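Local coordinates for thioredoxin domain-containing protein (Vibrio parahaemolyticus, PDB 2R5S) that is of unknown function but is the helical tetratricopeptide-repeat part of a protein that may have protein-disulfide reductase activity, at residues A[130-135]-A[168-173]. Numbering follows the deposited sequence.
Sequences LLWNIL and RRQLYS. With EDO (1,2-ethanediol), chain D.
Trp-132 reaches across from helix 124-135 and lays one face of its indole under the side chain of Gln-170 on helix 162-174. Gln-170 CB sits over the face of the six-membered ring, 3.9 Å from its centroid, a CH-pi contact. Farther along the same side chain, NE2 lies over the pyrrole ring, 3.4 Å from Trp-132 CE2. The amide plane is turned 60° from the indole, so the NH2 end meets the ring face without stacking flat on it. Beyond CG the glutamine chain runs extended, which carries its amide from the benzene half back toward the pyrrole half; its OE1 is hydrogen-bonded to Lys-166, one turn earlier. The far end of the six-membered ring comes close to the backbone, with Trp-132 CZ3 3.5 Å from Leu-171 N. Trp-132 holds CG anti to the backbone N (chi1 166°), and the ring spans the gap between segment axes that approach to 11.2 Å. Tyr-167 and Ile-174 also touch it, giving it neighbours before and after Gln-170 on the same helix. Deeper in, Leu-135 CD1 meets Leu-171 CD1 at 4.3 Å; these buried leucines rest on Val-146 and Met-151, respectively, of helix 145-157. No hydrogen bond joins the two segments. The segment axes run nearly parallel, 8° apart, and helix 145-157, which lies between them in sequence, touches both through these leucines. Near-parallel packing of helices that are next-but-one in sequence is characteristic of the alpha-helical solenoid of tetratricopeptide repeats, the family to which both segments belong.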
ATOM      1  N   LEU A 130       6.537  -5.712  11.249  1.00 54.31           N
ATOM      2  CA  LEU A 130       6.950  -5.314  12.596  1.00 55.14           C
ATOM      3  C   LEU A 130       5.946  -5.809  13.661  1.00 54.86           C
ATOM      4  O   LEU A 130       6.310  -6.528  14.597  1.00 55.11           O
ATOM      5  CB  LEU A 130       7.059  -3.779  12.704  1.00 54.88           C
ATOM      6  CG  LEU A 130       8.026  -3.426  13.821  1.00 54.35           C
ATOM      7  CD1 LEU A 130       9.501  -3.920  13.581  1.00 52.21           C
ATOM      8  CD2 LEU A 130       7.963  -1.919  14.079  1.00 49.05           C
ATOM      9  N   LEU A 131       4.688  -5.421  13.501  1.00 53.94           N
ATOM     10  CA  LEU A 131       3.645  -5.714  14.482  1.00 53.36           C
ATOM     11  C   LEU A 131       3.358  -7.216  14.547  1.00 53.59           C
ATOM     12  O   LEU A 131       3.110  -7.775  15.629  1.00 54.16           O
ATOM     13  CB  LEU A 131       2.391  -4.919  14.114  1.00 53.09           C
ATOM     14  CG  LEU A 131       2.312  -3.492  14.763  1.00 54.49           C
ATOM     15  CD1 LEU A 131       3.689  -2.907  15.046  1.00 51.19           C
ATOM     16  CD2 LEU A 131       1.412  -2.413  14.092  1.00 53.58           C
ATOM     17  N   TRP A 132       3.386  -7.868  13.388  1.00 53.18           N
ATOM     18  CA  TRP A 132       2.997  -9.236  13.255  1.00 52.36           C
ATOM     19  C   TRP A 132       3.935 -10.027  14.143  1.00 54.02           C
ATOM     20  O   TRP A 132       3.532 -10.980  14.785  1.00 54.79           O
ATOM     21  CB  TRP A 132       3.152  -9.738  11.805  1.00 50.75           C
ATOM     22  CG  TRP A 132       3.056 -11.297  11.735  1.00 51.03           C
ATOM     23  CD1 TRP A 132       4.064 -12.212  11.424  1.00 47.85           C
ATOM     24  CD2 TRP A 132       1.895 -12.078  12.020  1.00 48.47           C
ATOM     25  NE1 TRP A 132       3.571 -13.489  11.521  1.00 48.74           N
ATOM     26  CE2 TRP A 132       2.244 -13.426  11.875  1.00 47.99           C
ATOM     27  CE3 TRP A 132       0.579 -11.759  12.388  1.00 52.29           C
ATOM     28  CZ2 TRP A 132       1.334 -14.439  12.096  1.00 50.35           C
ATOM     29  CZ3 TRP A 132      -0.315 -12.777  12.600  1.00 50.08           C
ATOM     30  CH2 TRP A 132       0.052 -14.081  12.467  1.00 47.79           C
ATOM     31  N   ASN A 133       5.206  -9.627  14.148  1.00 55.87           N
ATOM     32  CA  ASN A 133       6.258 -10.312  14.901  1.00 56.68           C
ATOM     33  C   ASN A 133       6.021 -10.274  16.423  1.00 56.06           C
ATOM     34  O   ASN A 133       6.466 -11.141  17.148  1.00 54.32           O
ATOM     35  CB  ASN A 133       7.610  -9.719  14.527  1.00 57.73           C
ATOM     36  CG  ASN A 133       8.265 -10.448  13.347  1.00 61.00           C
ATOM     37  OD1 ASN A 133       7.907 -11.577  13.011  1.00 62.97           O
ATOM     38  ND2 ASN A 133       9.201  -9.785  12.702  1.00 62.10           N
ATOM     39  N   ILE A 134       5.294  -9.258  16.894  1.00 56.01           N
ATOM     40  CA  ILE A 134       4.938  -9.148  18.309  1.00 54.75           C
ATOM     41  C   ILE A 134       3.661  -9.985  18.574  1.00 55.34           C
ATOM     42  O   ILE A 134       3.585 -10.756  19.523  1.00 56.85           O
ATOM     43  CB  ILE A 134       4.743  -7.673  18.654  1.00 54.98           C
ATOM     44  CG1 ILE A 134       6.079  -6.940  18.577  1.00 53.70           C
ATOM     45  CG2 ILE A 134       4.091  -7.462  20.033  1.00 54.34           C
ATOM     46  CD1 ILE A 134       5.945  -5.518  18.648  1.00 41.80           C
ATOM     47  N   LEU A 135       2.680  -9.869  17.681  1.00 55.09           N
ATOM     48  CA  LEU A 135       1.346 -10.425  17.883  1.00 53.30           C
ATOM     49  C   LEU A 135       1.290 -11.918  17.899  1.00 52.87           C
ATOM     50  O   LEU A 135       0.456 -12.511  18.596  1.00 51.77           O
ATOM     51  CB  LEU A 135       0.325  -9.860  16.873  1.00 50.53           C
ATOM     52  CG  LEU A 135      -0.009  -8.354  16.816  1.00 53.24           C
ATOM     53  CD1 LEU A 135      -0.792  -8.057  15.541  1.00 42.48           C
ATOM     54  CD2 LEU A 135      -0.785  -7.799  17.970  1.00 48.38           C
ATOM     55  N   ARG A 168      -4.243  -9.542   7.141  1.00 54.94           N
ATOM     56  CA  ARG A 168      -5.575  -9.911   7.636  1.00 55.02           C
ATOM     57  C   ARG A 168      -5.690 -11.416   7.846  1.00 55.33           C
ATOM     58  O   ARG A 168      -6.174 -11.856   8.885  1.00 56.25           O
ATOM     59  CB  ARG A 168      -6.675  -9.510   6.664  1.00 53.41           C
ATOM     60  CG  ARG A 168      -6.937  -8.072   6.698  1.00 54.63           C
ATOM     61  CD  ARG A 168      -8.215  -7.656   5.981  1.00 52.05           C
ATOM     62  NE  ARG A 168      -8.230  -6.177   5.903  1.00 52.11           N
ATOM     63  CZ  ARG A 168      -7.964  -5.461   4.808  1.00 52.70           C
ATOM     64  NH1 ARG A 168      -7.698  -6.091   3.653  1.00 51.86           N
ATOM     65  NH2 ARG A 168      -8.018  -4.109   4.853  1.00 49.27           N
ATOM     66  N   ARG A 169      -5.303 -12.193   6.823  1.00 54.85           N
ATOM     67  CA  ARG A 169      -5.356 -13.650   6.868  1.00 55.40           C
ATOM     68  C   ARG A 169      -4.434 -14.170   7.942  1.00 54.35           C
ATOM     69  O   ARG A 169      -4.787 -15.097   8.678  1.00 55.97           O
ATOM     70  CB  ARG A 169      -4.906 -14.257   5.529  1.00 55.39           C
ATOM     71  CG  ARG A 169      -6.013 -14.382   4.530  1.00 58.39           C
ATOM     72  CD  ARG A 169      -5.542 -15.217   3.329  1.00 64.74           C
ATOM     73  NE  ARG A 169      -5.215 -14.389   2.167  1.00 68.68           N
ATOM     74  CZ  ARG A 169      -3.987 -14.129   1.722  1.00 70.31           C
ATOM     75  NH1 ARG A 169      -2.911 -14.642   2.322  1.00 69.80           N
ATOM     76  NH2 ARG A 169      -3.843 -13.350   0.659  1.00 70.30           N
ATOM     77  N   GLN A 170      -3.231 -13.606   8.003  1.00 52.84           N
ATOM     78  CA  GLN A 170      -2.292 -13.948   9.033  1.00 51.68           C
ATOM     79  C   GLN A 170      -2.914 -13.824  10.393  1.00 51.68           C
ATOM     80  O   GLN A 170      -3.137 -14.839  11.069  1.00 52.14           O
ATOM     81  CB  GLN A 170      -0.971 -13.170   8.889  1.00 51.26           C
ATOM     82  CG  GLN A 170      -0.104 -13.959   7.904  1.00 53.02           C
ATOM     83  CD  GLN A 170       1.275 -13.438   7.618  1.00 50.92           C
ATOM     84  OE1 GLN A 170       1.787 -13.716   6.556  1.00 54.40           O
ATOM     85  NE2 GLN A 170       1.888 -12.742   8.544  1.00 48.13           N
ATOM     86  N   LEU A 171      -3.264 -12.592  10.764  1.00 51.24           N
ATOM     87  CA  LEU A 171      -3.907 -12.294  12.039  1.00 49.19           C
ATOM     88  C   LEU A 171      -5.122 -13.171  12.290  1.00 48.02           C
ATOM     89  O   LEU A 171      -5.284 -13.718  13.356  1.00 49.11           O
ATOM     90  CB  LEU A 171      -4.306 -10.780  12.102  1.00 50.49           C
ATOM     91  CG  LEU A 171      -5.135 -10.433  13.369  1.00 48.87           C
ATOM     92  CD1 LEU A 171      -4.129 -10.552  14.521  1.00 51.13           C
ATOM     93  CD2 LEU A 171      -5.791  -9.080  13.415  1.00 50.80           C
ATOM     94  N   TYR A 172      -5.974 -13.341  11.302  1.00 46.77           N
ATOM     95  CA  TYR A 172      -7.189 -14.110  11.519  1.00 45.29           C
ATOM     96  C   TYR A 172      -6.839 -15.518  11.929  1.00 46.32           C
ATOM     97  O   TYR A 172      -7.596 -16.131  12.715  1.00 43.99           O
ATOM     98  CB  TYR A 172      -8.031 -14.166  10.241  1.00 44.24           C
ATOM     99  CG  TYR A 172      -9.376 -14.864  10.375  1.00 43.39           C
ATOM    100  CD1 TYR A 172     -10.503 -14.169  10.858  1.00 40.94           C
ATOM    101  CD2 TYR A 172      -9.542 -16.179  10.009  1.00 40.12           C
ATOM    102  CE1 TYR A 172     -11.721 -14.763  10.979  1.00 43.14           C
ATOM    103  CE2 TYR A 172     -10.780 -16.812  10.173  1.00 43.71           C
ATOM    104  CZ  TYR A 172     -11.861 -16.078  10.652  1.00 44.87           C
ATOM    105  OH  TYR A 172     -13.090 -16.655  10.767  1.00 47.65           O
ATOM    106  N   SER A 173      -5.748 -16.078  11.348  1.00 46.82           N
ATOM    107  CA  SER A 173      -5.441 -17.558  11.512  1.00 45.64           C
ATOM    108  C   SER A 173      -4.993 -17.920  12.925  1.00 48.08           C
ATOM    109  O   SER A 173      -5.017 -19.092  13.302  1.00 49.21           O
ATOM    110  CB  SER A 173      -4.349 -18.051  10.516  1.00 45.66           C
ATOM    111  OG  SER A 173      -3.131 -17.355  10.718  1.00 42.44           O
TER
HETATM  112  C1  EDO D   2      -6.758 -17.674   7.473  1.00 62.38           C
HETATM  113  O1  EDO D   2      -6.743 -16.287   7.834  1.00 63.11           O
HETATM  114  C2  EDO D   2      -6.465 -18.584   8.666  1.00 59.27           C
HETATM  115  O2  EDO D   2      -7.625 -19.274   9.146  1.00 59.69           O